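Local coordinates for protein Mto2 (Schizosaccharomyces pombe, PDB 6GDJ) that acts with mto1 to promote nucleation of at least a subset of cytoplasmic microtubules by recruiting the gamma-tubulin complex, and dimerises through this twin-cysteine domain, at residues Q10-R15 with S54-C59; R15-H20 with I24-V29. All coordinates share one frame; numbering follows the deposited sequence.

Contact 1 (Q10-R15 with S54-C59)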
# COMPACT_ATOMS: atom_id res chain seq x y z
N GLN A 10 -4.24 3.30 -11.05
CA GLN A 10 -4.79 2.17 -11.80
C GLN A 10 -3.71 1.62 -12.73
O GLN A 10 -3.52 0.40 -12.82
CB GLN A 10 -6.03 2.65 -12.60
CG GLN A 10 -6.67 1.71 -13.57
N THR A 11 -3.01 2.48 -13.49
CA THR A 11 -1.99 1.97 -14.42
C THR A 11 -0.87 1.21 -13.70
O THR A 11 -0.41 0.16 -14.10
CB THR A 11 -1.43 3.13 -15.24
OG1 THR A 11 -2.50 3.66 -16.03
CG2 THR A 11 -0.24 2.68 -16.14
N ALA A 12 -0.41 1.79 -12.56
CA ALA A 12 0.63 1.16 -11.81
C ALA A 12 0.23 -0.21 -11.24
O ALA A 12 1.05 -1.14 -11.30
CB ALA A 12 1.09 2.08 -10.67
N LEU A 13 -1.02 -0.34 -10.79
CA LEU A 13 -1.49 -1.65 -10.33
C LEU A 13 -1.57 -2.65 -11.47
O LEU A 13 -1.16 -3.78 -11.33
CB LEU A 13 -2.83 -1.50 -9.68
CG LEU A 13 -3.51 -2.81 -9.26
CD1 LEU A 13 -2.63 -3.60 -8.32
CD2 LEU A 13 -4.86 -2.49 -8.70
N MET A 14 -2.06 -2.19 -12.61
CA MET A 14 -2.15 -3.08 -13.76
C MET A 14 -0.76 -3.60 -14.15
O MET A 14 -0.59 -4.77 -14.50
CB MET A 14 -2.83 -2.35 -14.91
CG MET A 14 -4.31 -2.17 -14.68
SD MET A 14 -5.19 -1.20 -15.92
CE MET A 14 -5.13 -2.34 -17.23
N ARG A 15 0.26 -2.70 -14.13
CA ARG A 15 1.60 -3.11 -14.37
C ARG A 15 2.08 -4.15 -13.32
O ARG A 15 2.67 -5.16 -13.66
CB ARG A 15 2.52 -1.94 -14.51
CG ARG A 15 2.22 -1.10 -15.74
CD ARG A 15 3.12 0.14 -15.77
NE ARG A 15 4.52 -0.18 -15.97
CZ ARG A 15 5.53 0.63 -15.60
NH1 ARG A 15 5.29 1.82 -15.12
NH2 ARG A 15 6.75 0.23 -15.75
N SER A 54 0.53 7.84 -3.55
CA SER A 54 1.34 6.94 -2.77
C SER A 54 1.14 5.44 -3.11
O SER A 54 2.09 4.72 -3.16
CB SER A 54 1.19 7.16 -1.30
OG SER A 54 -0.05 6.78 -0.82
N LEU A 55 -0.09 5.05 -3.43
CA LEU A 55 -0.30 3.70 -3.85
C LEU A 55 0.25 3.41 -5.19
O LEU A 55 0.80 2.34 -5.41
CB LEU A 55 -1.78 3.39 -3.72
CG LEU A 55 -2.38 3.33 -2.32
CD1 LEU A 55 -3.92 3.20 -2.30
CD2 LEU A 55 -1.70 2.23 -1.50
N ALA A 56 0.19 4.41 -6.09
CA ALA A 56 0.85 4.23 -7.41
C ALA A 56 2.34 3.99 -7.23
O ALA A 56 2.94 3.10 -7.77
CB ALA A 56 0.64 5.45 -8.26
N GLU A 57 2.96 4.82 -6.38
CA GLU A 57 4.38 4.68 -6.11
C GLU A 57 4.77 3.34 -5.45
O GLU A 57 5.81 2.76 -5.72
CB GLU A 57 4.90 5.88 -5.26
CG GLU A 57 4.77 7.24 -5.88
N LEU A 58 3.88 2.84 -4.57
CA LEU A 58 4.11 1.56 -3.96
C LEU A 58 4.13 0.43 -5.04
O LEU A 58 5.01 -0.42 -5.07
CB LEU A 58 2.99 1.28 -2.97
CG LEU A 58 3.07 -0.14 -2.40
CD1 LEU A 58 4.35 -0.52 -1.75
CD2 LEU A 58 1.91 -0.32 -1.47
N CYS A 59 3.14 0.51 -5.91
CA CYS A 59 3.02 -0.48 -7.00
C CYS A 59 4.26 -0.43 -7.88
O CYS A 59 4.79 -1.45 -8.26
CB CYS A 59 1.76 -0.22 -7.82
SG CYS A 59 0.23 -0.72 -7.00

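Contact 2 (R15-H20 with I24-V29)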
# COMPACT_ATOMS: atom_id res chain seq x y z
N ARG A 15 0.26 -2.70 -14.13
CA ARG A 15 1.60 -3.11 -14.37
C ARG A 15 2.08 -4.15 -13.32
O ARG A 15 2.67 -5.16 -13.66
CB ARG A 15 2.52 -1.94 -14.51
CG ARG A 15 2.22 -1.10 -15.74
CD ARG A 15 3.12 0.14 -15.77
NE ARG A 15 4.52 -0.18 -15.97
CZ ARG A 15 5.53 0.63 -15.60
NH1 ARG A 15 5.29 1.82 -15.12
NH2 ARG A 15 6.75 0.23 -15.75
N LEU A 16 1.85 -3.84 -12.03
CA LEU A 16 2.28 -4.78 -10.99
C LEU A 16 1.70 -6.17 -11.18
O LEU A 16 2.41 -7.12 -11.02
CB LEU A 16 1.84 -4.21 -9.65
CG LEU A 16 2.12 -5.11 -8.44
CD1 LEU A 16 3.60 -5.47 -8.36
CD2 LEU A 16 1.54 -4.48 -7.16
N ARG A 17 0.44 -6.26 -11.60
CA ARG A 17 -0.19 -7.60 -11.73
C ARG A 17 0.55 -8.45 -12.72
O ARG A 17 0.61 -9.65 -12.57
CB ARG A 17 -1.63 -7.45 -12.22
CG ARG A 17 -2.59 -6.87 -11.31
CD ARG A 17 -3.92 -6.75 -12.00
NE ARG A 17 -4.88 -6.14 -11.17
CZ ARG A 17 -5.87 -5.36 -11.59
NH1 ARG A 17 -6.02 -5.07 -12.91
NH2 ARG A 17 -6.68 -4.78 -10.72
N THR A 18 1.16 -7.82 -13.73
CA THR A 18 1.86 -8.61 -14.74
C THR A 18 3.16 -9.26 -14.27
O THR A 18 3.71 -10.08 -14.98
CB THR A 18 2.20 -7.76 -15.99
OG1 THR A 18 3.23 -6.80 -15.71
CG2 THR A 18 1.02 -7.13 -16.56
N TYR A 19 3.66 -8.89 -13.07
CA TYR A 19 4.85 -9.52 -12.51
C TYR A 19 4.53 -10.70 -11.55
O TYR A 19 5.45 -11.24 -10.96
CB TYR A 19 5.72 -8.49 -11.78
CG TYR A 19 6.38 -7.51 -12.74
CD1 TYR A 19 5.75 -6.38 -13.15
CD2 TYR A 19 7.66 -7.78 -13.21
CE1 TYR A 19 6.37 -5.51 -14.02
CE2 TYR A 19 8.30 -6.93 -14.10
CZ TYR A 19 7.66 -5.79 -14.48
OH TYR A 19 8.23 -4.87 -15.38
N HIS A 20 3.25 -11.09 -11.51
CA HIS A 20 2.78 -12.23 -10.69
C HIS A 20 3.30 -12.13 -9.27
O HIS A 20 3.92 -13.05 -8.74
CB HIS A 20 3.31 -13.52 -11.29
CG HIS A 20 2.88 -13.76 -12.69
ND1 HIS A 20 1.55 -13.81 -13.09
CD2 HIS A 20 3.61 -14.05 -13.80
CE1 HIS A 20 1.48 -14.10 -14.33
NE2 HIS A 20 2.71 -14.26 -14.81
N ILE A 24 -0.01 -12.83 -1.10
CA ILE A 24 -0.04 -12.19 0.22
C ILE A 24 0.33 -10.73 0.15
O ILE A 24 0.00 -9.98 1.06
CB ILE A 24 0.76 -12.86 1.31
CG1 ILE A 24 2.18 -12.77 1.00
CG2 ILE A 24 0.32 -14.30 1.49
CD1 ILE A 24 3.01 -13.21 2.10
N ILE A 25 0.92 -10.31 -0.97
CA ILE A 25 1.14 -8.90 -1.23
C ILE A 25 0.07 -8.36 -2.15
O ILE A 25 -0.48 -7.27 -1.92
CB ILE A 25 2.53 -8.63 -1.89
CG1 ILE A 25 3.63 -9.19 -1.01
CG2 ILE A 25 2.78 -7.15 -2.23
CD1 ILE A 25 3.68 -8.53 0.28
N LEU A 26 -0.23 -9.05 -3.23
CA LEU A 26 -1.19 -8.49 -4.16
C LEU A 26 -2.60 -8.28 -3.60
O LEU A 26 -3.24 -7.31 -3.94
CB LEU A 26 -1.24 -9.34 -5.44
CG LEU A 26 -2.04 -8.83 -6.61
CD1 LEU A 26 -1.55 -7.48 -7.11
CD2 LEU A 26 -2.05 -9.87 -7.71
N LYS A 27 -3.10 -9.23 -2.81
CA LYS A 27 -4.42 -9.07 -2.27
C LYS A 27 -4.61 -7.75 -1.49
O LYS A 27 -5.49 -6.98 -1.79
CB LYS A 27 -4.84 -10.33 -1.48
CG LYS A 27 -6.27 -10.34 -0.91
CD LYS A 27 -6.58 -11.57 0.01
N PRO A 28 -3.71 -7.46 -0.51
CA PRO A 28 -3.90 -6.21 0.23
C PRO A 28 -3.68 -4.97 -0.65
O PRO A 28 -4.33 -3.97 -0.44
CB PRO A 28 -2.88 -6.34 1.38
CG PRO A 28 -2.12 -7.53 1.16
CD PRO A 28 -2.77 -8.37 0.15
N VAL A 29 -2.72 -5.04 -1.60
CA VAL A 29 -2.54 -3.89 -2.51
C VAL A 29 -3.79 -3.67 -3.30
O VAL A 29 -4.24 -2.57 -3.40
CB VAL A 29 -1.33 -4.11 -3.45
CG1 VAL A 29 -1.33 -3.01 -4.49
CG2 VAL A 29 -0.01 -4.14 -2.67

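Contact 1 (Q10-R15 with S54-C59)
A12 and C59 meet through their beta carbons, with CB of A12 3.7 Å from CB of C59, at the heart of a small-residue interface between helix 5-17 and helix 46-72. The two short segments run nearly parallel: their axes diverge by 22° and come within 8.2 Å of each other. Backbones draw together most at A12 and A56, whose CA atoms lie 5.4 Å apart. Neither alanine has more than a methyl group to hold the helices apart.

The apolar contacts follow from this. The methyl of A12 points at the facing helix and reaches C59, while A56 offers its own CB alongside at 4.2 Å from CB of A12. The sulfur of C59 extends the patch. SG is turned anti to the carbonyl carbon (chi1 -74°), which carries it over the backbone of L13, 3.9 Å from the CA of L13. The isobutyl group of L13 leaves in another direction: CG stands anti to the backbone N (chi1 175°) and the side chain goes to V33 and E30 of helix 23-42.

Carbon atoms also pack on main-chain oxygens. The methyl of A12 sits 3.6 Å from the carbonyl O of A56, and CB of C59 rests against the carbonyl O of A12. These are van der Waals contacts; within each helix the usual i to i+4 bonds run, among them M14 N to Q10 O and C59 N to L55 O.

L60, the residue after C59, also touches A12. On another side of that helix L58 packs on L58 of the second subunit. Such close, alanine-lined pairing of near-parallel helices belongs here to the buried core of an all-helical dimerisation domain, and C59 is one of its two cysteines.

Contact 2 (R15-H20 with I24-V29)
L16 reaches across to both L26 and V29 with a single methyl, CD2, which lies 4.3 Å from CD1 of L26 and 4.2 Å from CG1 of V29. A chi1 of 176° swings the CG of L16 away from its backbone N and extends the leucine toward helix 23-42, where its chain crosses that of V29 at a slant.

R17 follows at the more exposed margin. Its CG brushes CD1 of L26 at 4.4 Å, a purely aliphatic touch, whereas the guanidinium end continues to E30, where NE forms a salt bridge with OE2.

The hydroxyl OG1 of T18 donates back to the carbonyl O of R15 over 2.7 Å, in the carbonyl plane at a C=O...O angle of 145°, and the backbone N of T18 makes a weak bond to the same oxygen. Y19 N bonds to L16 O, and a type I turn from R17 to H20 is closed by H20 N to R17 O.

P21 in the connecting loop touches both L16 and L26. Helix 46-72 flanks the first segment, L62 meeting L16 while V63 and I67 meet Y19; helix 23-42 turns I25 and V29 to L62 and L58 of the second subunit.

How the contacts relate
Helix 5-17 comes first in the chain and serves both contacts, which share R15. Its end, the turn after it and the start of helix 23-42 make contact 2, closing a short loop of three intervening residues. The chain then runs through helix 23-42 into helix 46-72, where contact 1 closes a much longer loop; contact 2 is nested inside it. Their centres lie 10 Å apart, and the two merge: the sulfur of C59 packs on V29 and L16, and L13 reaches V29 and L26. Together they tie all three helices of the chain into one core, whose surroundings include the second subunit.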